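Local coordinates for protein transport protein SEC7 (Saccharomyces cerevisiae, PDB 4OIY) that activates the small GTPase ARF1 at the trans-Golgi network by guanine nucleotide exchange, here represented by its catalytic Sec7 domain, at residues A[85-88]-A[89-92]; A[132-135]-A[136-140]. All coordinates share one frame; numbering follows the deposited sequence. Where two conformers were deposited one is given.

Interaction 1: residues A[85-88]-A[89-92]; sequences GMSI and VDAL
M86 lays its extended side chain along the first turn of helix 88-96, and its sulfur SD comes to rest 3.8 Å from A91 CA. Nearer the backbone, M86 CB lies 4.2 Å from D90 CB. A flexible, unbranched thioether suits this place, because its extended chain can lie along the backbone of D90 and A91; A91 CB, a single methyl, lies 4.2 Å from M86 SD, so the sulfur can approach the helix backbone closely. S87 is the N-cap. Its OG sits between its own backbone N and carbonyl carbon (chi1 76°), a rotation that swings the hydroxyl over the helix start to accept from D90 N at 3.0 Å, nearly straight at 165°. The same hydroxyl is hydrogen-bonded to OE1 of E185 in helix 176-188, which joins the cap to the C-terminal part of the domain. From S87 the regular backbone ladder begins: A91 N donates to S87 O at 3.0 Å, and L92 N to I88 O at 2.9 Å. D90 places its CB 3.6 Å from S87 OG, while its carboxylate turns to R93 in a salt bridge through OD1. I88 and V89 are pointed away from this turn and are used by the core: I88 meets F119 and L182, and V89 meets L182 and I186. Branched aliphatic side chains fill such helix-helix interfaces well. The chemistry is thus divided, with a short polar side chain closing the helix start and apolar ones packing its flanks. One serine hydroxyl serves two partners, satisfying an amide of the first turn that has no preceding helical carbonyl, and the carboxylate of D90, near the positive end of the helix dipole, is probably stabilised there.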
ATOM      1  N   GLY A  85      -6.374  -6.111 -14.481  1.00 15.47           N
ATOM      2  CA  GLY A  85      -6.078  -7.505 -14.825  1.00 15.99           C
ATOM      3  C   GLY A  85      -5.315  -8.322 -13.792  1.00 15.74           C
ATOM      4  O   GLY A  85      -5.067  -9.513 -14.000  1.00 17.16           O
ATOM      5  N   MET A  86      -4.929  -7.698 -12.683  1.00 15.50           N
ATOM      6  CA  MET A  86      -4.200  -8.392 -11.616  1.00 14.87           C
ATOM      7  C   MET A  86      -5.163  -9.100 -10.690  1.00 13.14           C
ATOM      8  O   MET A  86      -6.270  -8.615 -10.476  1.00 12.54           O
ATOM      9  CB  MET A  86      -3.428  -7.397 -10.756  1.00 16.23           C
ATOM     10  CG  MET A  86      -2.269  -6.725 -11.444  1.00 17.54           C
ATOM     11  SD  MET A  86      -1.374  -5.755 -10.227  1.00 20.41           S
ATOM     12  CE  MET A  86      -0.139  -5.008 -11.282  1.00 21.06           C
ATOM     13  N   SER A  87      -4.733 -10.213 -10.098  1.00 11.83           N
ATOM     14  CA  SER A  87      -5.476 -10.773  -8.973  1.00 11.29           C
ATOM     15  C   SER A  87      -5.398  -9.779  -7.816  1.00 10.65           C
ATOM     16  O   SER A  87      -4.495  -8.937  -7.763  1.00 10.62           O
ATOM     17  CB  SER A  87      -4.915 -12.116  -8.532  1.00 11.61           C
ATOM     18  OG  SER A  87      -3.724 -11.963  -7.790  1.00 12.08           O
ATOM     19  N   ILE A  88      -6.343  -9.870  -6.889  1.00  9.87           N
ATOM     20  CA  ILE A  88      -6.299  -8.977  -5.734  1.00  9.81           C
ATOM     21  C   ILE A  88      -5.002  -9.178  -4.940  1.00  9.49           C
ATOM     22  O   ILE A  88      -4.468  -8.209  -4.375  1.00  9.34           O
ATOM     23  CB  ILE A  88      -7.552  -9.091  -4.844  1.00  9.82           C
ATOM     24  CG1 ILE A  88      -7.559  -7.981  -3.779  1.00  9.97           C
ATOM     25  CG2 ILE A  88      -7.644 -10.464  -4.192  1.00 10.05           C
ATOM     26  CD1 ILE A  88      -8.839  -7.905  -2.976  1.00 10.03           C
ATOM     27  N   VAL A  89      -4.465 -10.402  -4.930  1.00  9.44           N
ATOM     28  CA  VAL A  89      -3.180 -10.650  -4.259  1.00  9.46           C
ATOM     29  C   VAL A  89      -2.019  -9.940  -4.966  1.00  9.83           C
ATOM     30  O   VAL A  89      -1.177  -9.336  -4.314  1.00  9.51           O
ATOM     31  CB  VAL A  89      -2.905 -12.161  -4.106  1.00  9.61           C
ATOM     32  CG1 VAL A  89      -1.451 -12.436  -3.709  1.00  9.58           C
ATOM     33  CG2 VAL A  89      -3.865 -12.747  -3.092  1.00  9.77           C
ATOM     34  N   ASP A  90      -1.968 -10.009  -6.289  1.00 10.37           N
ATOM     35  CA  ASP A  90      -0.898  -9.341  -7.014  1.00 11.16           C
ATOM     36  C   ASP A  90      -0.987  -7.828  -6.866  1.00 10.55           C
ATOM     37  O   ASP A  90       0.031  -7.150  -6.717  1.00 10.43           O
ATOM     38  CB  ASP A  90      -0.873  -9.791  -8.473  1.00 12.57           C
ATOM     39  CG  ASP A  90      -0.170 -11.143  -8.648  1.00 13.94           C
ATOM     40  OD1 ASP A  90       0.612 -11.543  -7.755  1.00 16.97           O
ATOM     41  OD2 ASP A  90      -0.398 -11.801  -9.668  1.00 16.83           O
ATOM     42  N   ALA A  91      -2.208  -7.305  -6.854  1.00 10.10           N
ATOM     43  CA  ALA A  91      -2.419  -5.879  -6.612  1.00 10.14           C
ATOM     44  C   ALA A  91      -1.971  -5.478  -5.214  1.00 10.05           C
ATOM     45  O   ALA A  91      -1.243  -4.512  -5.054  1.00  9.49           O
ATOM     46  CB  ALA A  91      -3.876  -5.507  -6.830  1.00 10.31           C
ATOM     47  N   LEU A  92      -2.379  -6.254  -4.215  1.00 10.17           N
ATOM     48  CA  LEU A  92      -1.967  -6.006  -2.832  1.00 10.74           C
ATOM     49  C   LEU A  92      -0.444  -6.079  -2.660  1.00 11.10           C
ATOM     50  O   LEU A  92       0.145  -5.282  -1.918  1.00 10.70           O
ATOM     51  CB  LEU A  92      -2.632  -7.022  -1.908  1.00 11.16           C
ATOM     52  CG  LEU A  92      -2.704  -6.712  -0.417  1.00 11.96           C
ATOM     53  CD1 LEU A  92      -3.514  -5.451  -0.184  1.00 11.90           C
ATOM     54  CD2 LEU A  92      -3.319  -7.899   0.298  1.00 12.33           C
TER

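Interaction 2: residues A[132-135]-A[136-140]; sequences TAYV and LSYSL
Y134 and Y138, one helical turn apart, meet edge to face: the rim of the Y138 ring is directed at the face of Y134, with the planes at 78° and the centroids 5.2 Å apart. The touching atom is Y138 CE2, which stands over one face of Y134 near its rim and lies 3.6 Å from Y134 CE1. Different first torsions bring the rings together. Y134 has CG anti to the backbone N (chi1 175°), whereas Y138 has CG anti to its carbonyl carbon (chi1 -73°), which leans its ring back along the helix toward Y134. The neighbouring edge atom Y138 CD2 rests 3.3 Å from Y134 O. Tyrosine suits both positions, offering broad apolar surface with a polar end; Y138 OH makes a weak hydrogen bond to D109 of helix 105-122.

On another side of the helix S137, in one of its two conformers, donates from OG to A133 O (2.8 Å). That carbonyl also accepts from S137 N at 3.0 Å; in this conformer the two donors arrive from opposite faces of its plane, and the buried hydroxyl is satisfied within its own helix. L136 instead sends an apolar chain to F127. An i to i+4 aromatic pair and a serine bonded to the preceding turn's carbonyl are familiar features of alpha-helices, here within the all-helical Sec7 domain.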
ATOM      1  N   THR A 132     -16.223  -5.730  -0.404  1.00 10.02           N
ATOM      2  CA  THR A 132     -15.726  -7.103  -0.512  1.00  9.87           C
ATOM      3  C   THR A 132     -14.209  -7.114  -0.658  1.00  9.36           C
ATOM      4  O   THR A 132     -13.528  -7.854   0.040  1.00  9.03           O
ATOM      5  CB  THR A 132     -16.357  -7.818  -1.712  1.00 10.26           C
ATOM      6  OG1 THR A 132     -17.785  -7.788  -1.584  1.00 11.19           O
ATOM      7  CG2 THR A 132     -15.877  -9.252  -1.807  1.00 10.39           C
ATOM      8  N   ALA A 133     -13.686  -6.278  -1.553  1.00  9.13           N
ATOM      9  CA  ALA A 133     -12.241  -6.179  -1.739  1.00  8.78           C
ATOM     10  C   ALA A 133     -11.553  -5.635  -0.481  1.00  8.76           C
ATOM     11  O   ALA A 133     -10.467  -6.076  -0.115  1.00  8.89           O
ATOM     12  CB  ALA A 133     -11.912  -5.317  -2.949  1.00  8.80           C
ATOM     13  N   TYR A 134     -12.207  -4.683   0.179  1.00  8.78           N
ATOM     14  CA  TYR A 134     -11.714  -4.084   1.413  1.00  8.77           C
ATOM     15  C   TYR A 134     -11.511  -5.140   2.497  1.00  8.48           C
ATOM     16  O   TYR A 134     -10.416  -5.299   3.016  1.00  8.54           O
ATOM     17  CB  TYR A 134     -12.696  -3.005   1.885  1.00  8.88           C
ATOM     18  CG  TYR A 134     -12.409  -2.355   3.230  1.00  9.34           C
ATOM     19  CD1 TYR A 134     -11.370  -1.446   3.387  1.00  9.63           C
ATOM     20  CD2 TYR A 134     -13.234  -2.589   4.323  1.00  9.90           C
ATOM     21  CE1 TYR A 134     -11.140  -0.826   4.601  1.00 10.06           C
ATOM     22  CE2 TYR A 134     -13.005  -1.974   5.541  1.00 10.21           C
ATOM     23  CZ  TYR A 134     -11.959  -1.092   5.677  1.00 10.52           C
ATOM     24  OH  TYR A 134     -11.743  -0.474   6.896  1.00 11.92           O
ATOM     25  N   VAL A 135     -12.565  -5.886   2.830  1.00  8.36           N
ATOM     26  CA  VAL A 135     -12.436  -6.874   3.903  1.00  8.44           C
ATOM     27  C   VAL A 135     -11.524  -8.031   3.525  1.00  8.06           C
ATOM     28  O   VAL A 135     -10.790  -8.556   4.366  1.00  8.56           O
ATOM     29  CB  VAL A 135     -13.790  -7.409   4.419  1.00  8.57           C
ATOM     30  CG1 VAL A 135     -14.646  -6.270   4.952  1.00  8.80           C
ATOM     31  CG2 VAL A 135     -14.515  -8.220   3.357  1.00  8.67           C
ATOM     32  N   LEU A 136     -11.559  -8.428   2.254  1.00  7.96           N
ATOM     33  CA  LEU A 136     -10.708  -9.512   1.788  1.00  7.93           C
ATOM     34  C   LEU A 136      -9.238  -9.138   1.929  1.00  8.13           C
ATOM     35  O   LEU A 136      -8.416  -9.984   2.256  1.00  7.99           O
ATOM     36  CB  LEU A 136     -11.041  -9.865   0.338  1.00  7.80           C
ATOM     37  CG  LEU A 136     -10.249 -11.015  -0.295  1.00  7.84           C
ATOM     38  CD1 LEU A 136     -10.340 -12.269   0.557  1.00  7.83           C
ATOM     39  CD2 LEU A 136     -10.762 -11.285  -1.699  1.00  7.93           C
ATOM     40  N   SER A 137      -8.918  -7.862   1.708  1.00  8.27           N
ATOM     41  CA  SER A 137      -7.537  -7.400   1.816  0.50  8.46           C
ATOM     42  C   SER A 137      -6.974  -7.604   3.222  1.00  8.63           C
ATOM     43  O   SER A 137      -5.834  -8.001   3.378  1.00  8.46           O
ATOM     44  CB  SER A 137      -7.422  -5.938   1.395  0.50  8.52           C
ATOM     45  OG  SER A 137      -7.729  -5.805   0.025  0.50  8.48           O
ATOM     46  N   TYR A 138      -7.779  -7.348   4.256  1.00  9.08           N
ATOM     47  CA  TYR A 138      -7.322  -7.608   5.628  1.00  9.54           C
ATOM     48  C   TYR A 138      -7.098  -9.090   5.895  1.00  9.44           C
ATOM     49  O   TYR A 138      -6.143  -9.474   6.558  1.00  9.58           O
ATOM     50  CB  TYR A 138      -8.306  -7.061   6.669  1.00  9.86           C
ATOM     51  CG  TYR A 138      -8.266  -5.566   6.752  1.00 10.36           C
ATOM     52  CD1 TYR A 138      -7.365  -4.923   7.593  1.00 10.88           C
ATOM     53  CD2 TYR A 138      -9.103  -4.792   5.970  1.00 11.08           C
ATOM     54  CE1 TYR A 138      -7.311  -3.543   7.651  1.00 11.45           C
ATOM     55  CE2 TYR A 138      -9.067  -3.421   6.030  1.00 11.55           C
ATOM     56  CZ  TYR A 138      -8.166  -2.801   6.874  1.00 11.65           C
ATOM     57  OH  TYR A 138      -8.127  -1.432   6.920  1.00 13.31           O
ATOM     58  N   SER A 139      -7.981  -9.924   5.352  1.00  9.70           N
ATOM     59  CA  SER A 139      -7.838 -11.361   5.522  1.00  9.80           C
ATOM     60  C   SER A 139      -6.567 -11.859   4.835  1.00  9.65           C
ATOM     61  O   SER A 139      -5.893 -12.753   5.343  1.00  9.57           O
ATOM     62  CB  SER A 139      -9.068 -12.079   4.975  1.00 10.22           C
ATOM     63  OG  SER A 139      -8.965 -13.466   5.170  1.00 11.81           O
ATOM     64  N   LEU A 140      -6.245 -11.268   3.689  1.00  9.49           N
ATOM     65  CA  LEU A 140      -5.049 -11.633   2.949  1.00  9.52           C
ATOM     66  C   LEU A 140      -3.795 -11.175   3.677  1.00  9.77           C
ATOM     67  O   LEU A 140      -2.806 -11.895   3.696  1.00  9.56           O
ATOM     68  CB  LEU A 140      -5.080 -11.058   1.531  1.00  9.36           C
ATOM     69  CG  LEU A 140      -6.117 -11.697   0.601  1.00  9.32           C
ATOM     70  CD1 LEU A 140      -6.324 -10.868  -0.653  1.00  9.40           C
ATOM     71  CD2 LEU A 140      -5.716 -13.124   0.256  1.00  9.24           C
TER

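Following the chain, interaction 1 comes first, where the loop after helix 68-79 turns into helix 88-96; interaction 2 follows within helix 130-148. Each joins consecutive residues, so neither closes a long loop, and the two stand in series without nesting or crossing. In space they nonetheless touch, their centres about 12 Å apart. I88 CD1 packs 3.8 Å from A133 O, I88 CG2 meets L140 CD1, and L92 CD2 lies against L140 CB, which seats the short helix 88-96 against helix 130-148. Helix 105-122, which intervenes in sequence, contacts both through F115, and helix 176-188 covers the start of helix 88-96.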